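Local coordinates for major capsid protein (Norovirus Hu/GI.7/TCH-060/USA/2003, PDB 4P25), which probably forms the norovirus capsid, its protruding P domain binding histo-blood group antigen glycans such as LeY, at residues R22-I27 with L156-W161. Residues are numbered along the deposited sequence; the frame is centred on the assembly and turned at random.
Sequences RVPAMI and LGTLAW
P24, the centre of an inverse gamma turn, rests its ring on the methyl of T158 of a P-domain strand with no hydrogen bond crossing between the two segments. The turn belongs to the loop leading into strand 29-31 of one antiparallel sheet, whereas T158 and L159 lie on strand 154-163, an inner strand of the other, so the contact bridges the two sheet regions. CG of P24 meets the methyl CG2 of T158 at 3.6 Å, the two side chains passing antiparallel to one another. OG1 of T158, beside the backbone N (chi1 -58°), accepts a weak hydrogen bond from NE of R66 and leaves CG2 anti to that N and facing the proline. The same CG of P24 also lies 4.1 Å from the backbone O of L159. F209 and V219 pack on V23, and W109 on L159. Further along the strand, A160 and W161 form a classic beta bulge opposite H110; W161 stacks on the H110 ring and touches a bound fucose of the glycan pocket, whereas the side chain of L159 is about 11 Å from the bound galactose. Between V23 and L159 the approach is looser, CG1 of V23 standing 4.5 Å from CD2 of L159.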
loop_
_atom_site.group_PDB
_atom_site.type_symbol
_atom_site.label_atom_id
_atom_site.label_comp_id
_atom_site.label_asym_id
_atom_site.label_seq_id
_atom_site.Cartn_x
_atom_site.Cartn_y
_atom_site.Cartn_z
ATOM N N ARG A 22 5.538 -3.189 -7.879
ATOM C CA ARG A 22 6.925 -3.635 -7.687
ATOM C C ARG A 22 7.712 -2.814 -6.663
ATOM O O ARG A 22 8.715 -3.282 -6.123
ATOM C CB ARG A 22 7.678 -3.708 -9.025
ATOM C CG ARG A 22 7.151 -4.811 -9.954
ATOM C CD ARG A 22 7.889 -4.832 -11.297
ATOM N NE ARG A 22 9.243 -5.370 -11.178
ATOM C CZ ARG A 22 10.324 -4.837 -11.744
ATOM N NH1 ARG A 22 10.235 -3.733 -12.477
ATOM N NH2 ARG A 22 11.505 -5.417 -11.579
ATOM N N VAL A 23 7.255 -1.594 -6.394
ATOM C CA VAL A 23 7.807 -0.774 -5.316
ATOM C C VAL A 23 6.660 -0.069 -4.601
ATOM O O VAL A 23 5.593 0.123 -5.191
ATOM C CB VAL A 23 8.843 0.277 -5.823
ATOM C CG1 VAL A 23 10.167 -0.390 -6.207
ATOM C CG2 VAL A 23 8.264 1.117 -6.970
ATOM N N PRO A 24 6.859 0.307 -3.326
ATOM C CA PRO A 24 5.817 1.023 -2.577
ATOM C C PRO A 24 5.754 2.492 -2.986
ATOM O O PRO A 24 6.359 3.362 -2.354
ATOM C CB PRO A 24 6.267 0.870 -1.120
ATOM C CG PRO A 24 7.745 0.690 -1.195
ATOM C CD PRO A 24 8.011 -0.048 -2.479
ATOM N N ALA A 25 5.018 2.749 -4.058
ATOM C CA ALA A 25 4.949 4.073 -4.657
ATOM C C ALA A 25 3.668 4.153 -5.460
ATOM O O ALA A 25 3.056 3.128 -5.770
ATOM C CB ALA A 25 6.154 4.306 -5.567
ATOM N N MET A 26 3.268 5.373 -5.799
ATOM C CA MET A 26 2.096 5.573 -6.633
ATOM C C MET A 26 2.506 5.673 -8.097
ATOM O O MET A 26 3.626 6.072 -8.422
ATOM C CB MET A 26 1.344 6.824 -6.193
ATOM C CG MET A 26 0.892 6.759 -4.749
ATOM S SD MET A 26 -0.113 5.292 -4.425
ATOM C CE MET A 26 -1.550 5.719 -5.401
ATOM N N ILE A 27 1.593 5.302 -8.982
ATOM C CA ILE A 27 1.854 5.414 -10.413
ATOM C C ILE A 27 1.836 6.873 -10.858
ATOM O O ILE A 27 0.929 7.628 -10.500
ATOM C CB ILE A 27 0.859 4.574 -11.224
ATOM C CG1 ILE A 27 1.078 3.095 -10.894
ATOM C CG2 ILE A 27 1.037 4.819 -12.726
ATOM C CD1 ILE A 27 0.028 2.176 -11.442
ATOM N N LEU A 156 11.395 -6.700 10.251
ATOM C CA LEU A 156 10.420 -6.514 9.186
ATOM C C LEU A 156 10.642 -5.163 8.551
ATOM O O LEU A 156 10.785 -4.157 9.244
ATOM C CB LEU A 156 8.995 -6.599 9.741
ATOM C CG LEU A 156 7.833 -6.139 8.852
ATOM C CD1 LEU A 156 7.709 -7.000 7.608
ATOM C CD2 LEU A 156 6.539 -6.170 9.652
ATOM N N GLY A 157 10.676 -5.138 7.225
ATOM C CA GLY A 157 10.945 -3.884 6.552
ATOM C C GLY A 157 10.573 -3.791 5.092
ATOM O O GLY A 157 9.974 -4.699 4.511
ATOM N N THR A 158 10.947 -2.658 4.514
ATOM C CA THR A 158 10.546 -2.281 3.170
ATOM C C THR A 158 11.757 -1.805 2.378
ATOM O O THR A 158 12.626 -1.116 2.917
ATOM C CB THR A 158 9.498 -1.152 3.241
ATOM O OG1 THR A 158 8.369 -1.600 4.008
ATOM C CG2 THR A 158 9.030 -0.740 1.855
ATOM N N LEU A 159 11.823 -2.182 1.105
ATOM C CA LEU A 159 12.855 -1.660 0.209
ATOM C C LEU A 159 12.791 -0.138 0.180
ATOM O O LEU A 159 11.750 0.435 -0.145
ATOM C CB LEU A 159 12.653 -2.215 -1.203
ATOM C CG LEU A 159 13.713 -1.824 -2.237
ATOM C CD1 LEU A 159 15.067 -2.400 -1.852
ATOM C CD2 LEU A 159 13.297 -2.286 -3.625
ATOM N N ALA A 160 13.903 0.511 0.519
ATOM C CA ALA A 160 13.951 1.971 0.590
ATOM C C ALA A 160 14.554 2.611 -0.659
ATOM O O ALA A 160 14.047 3.618 -1.151
ATOM C CB ALA A 160 14.714 2.417 1.827
ATOM N N TRP A 161 15.650 2.034 -1.146
ATOM C CA TRP A 161 16.318 2.514 -2.353
ATOM C C TRP A 161 17.236 1.447 -2.938
ATOM O O TRP A 161 17.537 0.457 -2.277
ATOM C CB TRP A 161 17.072 3.835 -2.117
ATOM C CG TRP A 161 18.134 3.852 -1.022
ATOM C CD1 TRP A 161 17.918 3.885 0.325
ATOM C CD2 TRP A 161 19.559 3.914 -1.197
ATOM N NE1 TRP A 161 19.116 3.932 1.002
ATOM C CE2 TRP A 161 20.141 3.953 0.088
ATOM C CE3 TRP A 161 20.402 3.923 -2.317
ATOM C CZ2 TRP A 161 21.522 4.003 0.288
ATOM C CZ3 TRP A 161 21.785 3.982 -2.115
ATOM C CH2 TRP A 161 22.324 4.017 -0.824
#